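Local coordinates for protein cocosin 1 acidic chain (Cocos nucifera, PDB 5WPW) that serves as a seed storage globulin of coconut, a hexameric nutrient reservoir built from two-cupin subunits, at residues A[183-188]-A[198-203]; A[299-304]-A[348-353]. The protein carries 2 engineered substitutions. All blocks are in the same frame, centred on the assembly; numbering follows the deposited sequence.

In the fold
Following the chain from its N terminus, contact 1 closes a short loop in the first cupin half: only nine residues separate segments 183-188 and 198-203, and the contact joins helices 185-192 and 196-202. The chain then enters the second cupin domain, where contact 2 pairs strands 298-304 and 348-354 across 43 intervening residues, 25 of them in strands. The two loops neither nest nor cross; they follow in series. The centres of contact 1 and contact 2 lie about 55 Å apart, on opposite sides of the chain's centre. The assembly nevertheless brings the two kinds of site together, because Leu187 packs on Leu350 of a neighbouring subunit.

Contact 1. Residues A[183-188]-A[198-203]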
loop_
_atom_site.group_PDB
_atom_site.type_symbol
_atom_site.label_atom_id
_atom_site.label_comp_id
_atom_site.label_asym_id
_atom_site.label_seq_id
_atom_site.Cartn_x
_atom_site.Cartn_y
_atom_site.Cartn_z
ATOM N N PHE A 183 35.091 -22.165 2.991
ATOM C CA PHE A 183 35.505 -22.242 1.605
ATOM C C PHE A 183 36.896 -22.849 1.500
ATOM O O PHE A 183 37.720 -22.723 2.408
ATOM C CB PHE A 183 35.503 -20.858 0.968
ATOM C CG PHE A 183 34.141 -20.296 0.775
ATOM C CD1 PHE A 183 33.180 -21.012 0.095
ATOM C CD2 PHE A 183 33.809 -19.065 1.315
ATOM C CE1 PHE A 183 31.907 -20.489 -0.078
ATOM C CE2 PHE A 183 32.549 -18.545 1.146
ATOM C CZ PHE A 183 31.599 -19.257 0.447
ATOM N N SER A 184 37.147 -23.520 0.382
ATOM C CA SER A 184 38.489 -24.020 0.128
ATOM C C SER A 184 39.428 -22.857 -0.176
ATOM O O SER A 184 39.029 -21.830 -0.729
ATOM C CB SER A 184 38.480 -25.025 -1.021
ATOM O OG SER A 184 38.821 -24.398 -2.242
ATOM N N THR A 185 40.694 -23.022 0.211
ATOM C CA THR A 185 41.660 -21.940 0.046
ATOM C C THR A 185 41.835 -21.548 -1.415
ATOM O O THR A 185 41.857 -20.356 -1.742
ATOM C CB THR A 185 43.002 -22.343 0.644
ATOM O OG1 THR A 185 42.812 -22.724 2.014
ATOM C CG2 THR A 185 43.983 -21.180 0.542
ATOM N N GLU A 186 41.960 -22.533 -2.308
ATOM C CA GLU A 186 42.211 -22.228 -3.715
ATOM C C GLU A 186 41.068 -21.430 -4.343
ATOM O O GLU A 186 41.305 -20.486 -5.103
ATOM C CB GLU A 186 42.466 -23.520 -4.489
ATOM C CG GLU A 186 41.437 -24.620 -4.279
ATOM C CD GLU A 186 41.627 -25.788 -5.249
ATOM O OE1 GLU A 186 42.350 -26.750 -4.903
ATOM O OE2 GLU A 186 41.065 -25.733 -6.365
ATOM N N LEU A 187 39.819 -21.795 -4.055
ATOM C CA LEU A 187 38.721 -21.064 -4.681
ATOM C C LEU A 187 38.570 -19.676 -4.072
ATOM O O LEU A 187 38.283 -18.706 -4.783
ATOM C CB LEU A 187 37.418 -21.858 -4.580
ATOM C CG LEU A 187 36.935 -22.519 -5.887
ATOM C CD1 LEU A 187 36.576 -21.505 -6.975
ATOM C CD2 LEU A 187 37.962 -23.513 -6.424
ATOM N N LEU A 188 38.802 -19.557 -2.764
ATOM C CA LEU A 188 38.783 -18.250 -2.119
ATOM C C LEU A 188 39.854 -17.336 -2.700
ATOM O O LEU A 188 39.599 -16.157 -2.972
ATOM C CB LEU A 188 38.969 -18.435 -0.613
ATOM C CG LEU A 188 38.534 -17.312 0.316
ATOM C CD1 LEU A 188 37.053 -17.035 0.122
ATOM C CD2 LEU A 188 38.839 -17.695 1.753
ATOM N N LEU A 198 47.354 -14.881 1.608
ATOM C CA LEU A 198 46.350 -13.923 2.044
ATOM C C LEU A 198 44.984 -14.582 2.227
ATOM O O LEU A 198 44.291 -14.314 3.217
ATOM C CB LEU A 198 46.271 -12.777 1.042
ATOM C CG LEU A 198 45.450 -11.574 1.463
ATOM C CD1 LEU A 198 45.891 -11.091 2.833
ATOM C CD2 LEU A 198 45.573 -10.476 0.410
ATOM N N ALA A 199 44.578 -15.445 1.291
ATOM C CA ALA A 199 43.301 -16.133 1.446
ATOM C C ALA A 199 43.278 -16.980 2.713
ATOM O O ALA A 199 42.243 -17.049 3.386
ATOM C CB ALA A 199 43.002 -16.984 0.209
ATOM N N ARG A 200 44.412 -17.592 3.082
ATOM C CA ARG A 200 44.473 -18.327 4.346
ATOM C C ARG A 200 44.267 -17.415 5.539
ATOM O O ARG A 200 43.639 -17.819 6.526
ATOM C CB ARG A 200 45.812 -19.054 4.510
ATOM C CG ARG A 200 45.963 -20.359 3.780
ATOM C CD ARG A 200 44.726 -21.253 3.856
ATOM N NE ARG A 200 44.158 -21.545 5.176
ATOM C CZ ARG A 200 43.200 -22.457 5.354
ATOM N NH1 ARG A 200 42.721 -23.111 4.309
ATOM N NH2 ARG A 200 42.678 -22.690 6.545
ATOM N N LYS A 201 44.846 -16.209 5.496
ATOM C CA LYS A 201 44.688 -15.288 6.616
ATOM C C LYS A 201 43.243 -14.808 6.750
ATOM O O LYS A 201 42.779 -14.532 7.863
ATOM C CB LYS A 201 45.641 -14.094 6.482
ATOM C CG LYS A 201 47.139 -14.475 6.516
ATOM C CD LYS A 201 48.068 -13.292 6.169
ATOM C CE LYS A 201 48.187 -12.279 7.315
ATOM N NZ LYS A 201 48.816 -12.831 8.555
ATOM N N LEU A 202 42.514 -14.708 5.643
ATOM C CA LEU A 202 41.110 -14.329 5.752
ATOM C C LEU A 202 40.313 -15.367 6.524
ATOM O O LEU A 202 39.334 -15.019 7.192
ATOM C CB LEU A 202 40.506 -14.115 4.368
ATOM C CG LEU A 202 40.934 -12.794 3.740
ATOM C CD1 LEU A 202 40.515 -12.776 2.297
ATOM C CD2 LEU A 202 40.363 -11.589 4.492
ATOM N N GLN A 203 40.727 -16.636 6.472
ATOM C CA GLN A 203 40.020 -17.707 7.157
ATOM C C GLN A 203 40.249 -17.715 8.667
ATOM O O GLN A 203 39.577 -18.481 9.368
ATOM C CB GLN A 203 40.406 -19.050 6.539
ATOM C CG GLN A 203 39.773 -19.246 5.168
ATOM C CD GLN A 203 40.220 -20.505 4.463
ATOM O OE1 GLN A 203 41.404 -20.704 4.229
ATOM N NE2 GLN A 203 39.272 -21.341 4.091
#
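Gln203, just beyond Leu202, reaches across to Leu188 and Phe183, and its side chain is a convenient guide to the contact. CB already heads toward segment 183-188, and with CG anti to the carbonyl carbon (chi1 -73°) and the chain extended beyond it, the rest follows. CG meets Leu188 CD2 at 3.9 Å, the two side chains running antiparallel alongside one another. At the tip, OE1 stands 3.3 Å from Thr185 OG1, and NE2 lies 2.7 Å from Phe183 O. The same nitrogen donates a hydrogen bond to Leu180 O, which ties Gln203 to the loop leading into the first helix.

Between the two segments the backbones come nearest at Leu188 and Ala199, with their CA atoms 6.1 Å apart. The small methyl group permits this approach: Leu188 CB is 4.4 Å from Ala199 CB, and Leu188 CD2 rests 3.8 Å from Ala199 O. Beside this apolar patch, Thr185 lies roughly perpendicular to Arg200. The bent Arg200 chain carries its CD against the methyl CG2 of Thr185, and NH1 is modelled as donating to Thr185 OG1, but the bond is so short that its exact geometry is doubtful.

Ser184 caps the first helix, its OG accepting a weak bond of 3.3 Å from Leu187 N, while Ser184 N donates to Glu321 of a neighbouring subunit. Two short helices joined by a tight turn and applied to a second subunit in this way form the helical extension characteristic of cupin domains in 11S globulins.

Contact 2. Residues A[299-304]-A[348-353]; sequences VSPHWN and AMLERA
Backbone hydrogen bonds define the pairing of Val299 with Glu351 and of His302 with Met349, both antiparallel hydrogen-bonded pairs. Val299 N donates to Glu351 O at 3.0 Å. His302 N gives Met349 O an equally long bond, lying in the carbonyl plane, and Met349 N returns a shorter one of 2.7 Å to His302 O. The register shifts by one residue between the two pairs, which is the evidence for a beta bulge at Ser300 and Pro301. Within it, Pro301 CA makes a CA-H...O contact of 3.2 Å with Met349 O, which thus has two partners.

A side-chain bond steadies the bulge: His302 ND1 donates to Ser300 O at 2.8 Å, nearly straight at 168° and in the ring plane. The ring is brought there by CG lying between the backbone N and the carbonyl carbon (chi1 60°).

CH-pi packing uses the ring's face. Met349 CG sits over it, 30° off the ring normal, while SD stands obliquely to the same ring. Met349 CE presses tightly on His302 NE2, at 3.1 Å.

An apolar contact joins Pro301 CG and Leu350 CD1 at 3.8 Å; these residues pack on Ala191 and Leu187, respectively, of a neighbouring subunit. Separately, a carboxylate oxygen, Glu351 OE1, makes a van der Waals contact of 3.5 Å with the methyl Val299 CG2.

The chemistry implies an imidazole whose rotation is fixed with ND1 as donor, while Glu351 N is buried with no partner in the model, consistent with the register shift moving Val299 O away from it.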
loop_
_atom_site.group_PDB
_atom_site.type_symbol
_atom_site.label_atom_id
_atom_site.label_comp_id
_atom_site.label_asym_id
_atom_site.label_seq_id
_atom_site.Cartn_x
_atom_site.Cartn_y
_atom_site.Cartn_z
ATOM N N VAL A 299 3.053 2.807 36.570
ATOM C CA VAL A 299 2.470 2.656 35.250
ATOM C C VAL A 299 1.100 2.005 35.425
ATOM O O VAL A 299 0.988 0.936 36.032
ATOM C CB VAL A 299 3.371 1.829 34.321
ATOM C CG1 VAL A 299 2.787 1.825 32.916
ATOM C CG2 VAL A 299 4.765 2.413 34.270
ATOM N N SER A 300 0.075 2.669 34.910
ATOM C CA SER A 300 -1.296 2.183 34.948
ATOM C C SER A 300 -1.367 0.719 34.520
ATOM O O SER A 300 -0.640 0.308 33.599
ATOM C CB SER A 300 -2.156 3.050 34.020
ATOM O OG SER A 300 -3.543 2.747 34.106
ATOM N N PRO A 301 -2.194 -0.098 35.174
ATOM C CA PRO A 301 -2.438 -1.462 34.685
ATOM C C PRO A 301 -2.840 -1.446 33.218
ATOM O O PRO A 301 -3.642 -0.621 32.784
ATOM C CB PRO A 301 -3.583 -1.965 35.576
ATOM C CG PRO A 301 -3.489 -1.147 36.804
ATOM C CD PRO A 301 -2.956 0.194 36.401
ATOM N N HIS A 302 -2.228 -2.335 32.445
ATOM C CA HIS A 302 -2.445 -2.356 31.006
ATOM C C HIS A 302 -2.172 -3.758 30.500
ATOM O O HIS A 302 -1.532 -4.576 31.180
ATOM C CB HIS A 302 -1.559 -1.337 30.268
ATOM C CG HIS A 302 -0.083 -1.565 30.453
ATOM N ND1 HIS A 302 0.588 -1.202 31.606
ATOM C CD2 HIS A 302 0.855 -2.091 29.624
ATOM C CE1 HIS A 302 1.862 -1.529 31.491
ATOM N NE2 HIS A 302 2.054 -2.060 30.297
ATOM N N TRP A 303 -2.668 -4.036 29.295
ATOM C CA TRP A 303 -2.181 -5.187 28.559
ATOM C C TRP A 303 -1.663 -4.772 27.185
ATOM O O TRP A 303 -2.083 -3.757 26.615
ATOM C CB TRP A 303 -3.274 -6.262 28.444
ATOM C CG TRP A 303 -4.429 -5.936 27.557
ATOM C CD1 TRP A 303 -4.540 -6.187 26.194
ATOM C CD2 TRP A 303 -5.654 -5.361 27.961
ATOM N NE1 TRP A 303 -5.770 -5.780 25.750
ATOM C CE2 TRP A 303 -6.479 -5.273 26.814
ATOM C CE3 TRP A 303 -6.147 -4.901 29.192
ATOM C CZ2 TRP A 303 -7.773 -4.735 26.861
ATOM C CZ3 TRP A 303 -7.434 -4.387 29.239
ATOM C CH2 TRP A 303 -8.230 -4.293 28.080
ATOM N N ASN A 304 -0.705 -5.546 26.675
ATOM C CA ASN A 304 -0.211 -5.342 25.327
ATOM C C ASN A 304 -1.184 -5.971 24.349
ATOM O O ASN A 304 -1.506 -7.156 24.462
ATOM C CB ASN A 304 1.170 -5.963 25.149
ATOM C CG ASN A 304 2.230 -5.186 25.877
ATOM O OD1 ASN A 304 2.653 -4.127 25.421
ATOM N ND2 ASN A 304 2.650 -5.694 27.027
ATOM N N ALA A 348 -2.077 -8.869 31.532
ATOM C CA ALA A 348 -2.235 -7.570 32.164
ATOM C C ALA A 348 -1.071 -7.356 33.116
ATOM O O ALA A 348 -0.650 -8.282 33.808
ATOM C CB ALA A 348 -3.567 -7.477 32.918
ATOM N N MET A 349 -0.549 -6.141 33.143
ATOM C CA MET A 349 0.595 -5.887 34.001
ATOM C C MET A 349 0.554 -4.490 34.599
ATOM O O MET A 349 -0.062 -3.559 34.070
ATOM C CB MET A 349 1.901 -6.097 33.247
ATOM C CG MET A 349 2.285 -4.959 32.372
ATOM S SD MET A 349 4.082 -4.954 32.489
ATOM C CE MET A 349 4.495 -3.783 31.214
ATOM N N LEU A 350 1.296 -4.363 35.692
ATOM C CA LEU A 350 1.276 -3.220 36.585
ATOM C C LEU A 350 2.691 -3.068 37.133
ATOM O O LEU A 350 3.326 -4.076 37.458
ATOM C CB LEU A 350 0.255 -3.490 37.698
ATOM C CG LEU A 350 0.054 -2.649 38.937
ATOM C CD1 LEU A 350 -1.380 -2.890 39.428
ATOM C CD2 LEU A 350 1.073 -3.020 40.004
ATOM N N GLU A 351 3.191 -1.831 37.195
ATOM C CA GLU A 351 4.529 -1.554 37.714
ATOM C C GLU A 351 4.509 -0.368 38.678
ATOM O O GLU A 351 3.836 0.639 38.430
ATOM C CB GLU A 351 5.518 -1.244 36.598
ATOM C CG GLU A 351 5.804 -2.427 35.712
ATOM C CD GLU A 351 6.123 -2.014 34.308
ATOM O OE1 GLU A 351 6.120 -0.794 34.028
ATOM O OE2 GLU A 351 6.388 -2.911 33.491
ATOM N N ARG A 352 5.287 -0.476 39.757
ATOM C CA ARG A 352 5.442 0.612 40.719
ATOM C C ARG A 352 6.910 0.750 41.087
ATOM O O ARG A 352 7.541 -0.222 41.518
ATOM C CB ARG A 352 4.594 0.368 41.966
ATOM C CG ARG A 352 4.497 1.588 42.859
ATOM C CD ARG A 352 4.756 1.218 44.304
ATOM N NE ARG A 352 3.537 0.780 44.977
ATOM C CZ ARG A 352 2.614 1.611 45.457
ATOM N NH1 ARG A 352 2.774 2.926 45.331
ATOM N NH2 ARG A 352 1.534 1.130 46.060
ATOM N N ALA A 353 7.454 1.945 40.896
ATOM C CA ALA A 353 8.840 2.196 41.256
ATOM C C ALA A 353 8.991 2.209 42.775
ATOM O O ALA A 353 8.068 2.584 43.513
ATOM C CB ALA A 353 9.310 3.529 40.672
#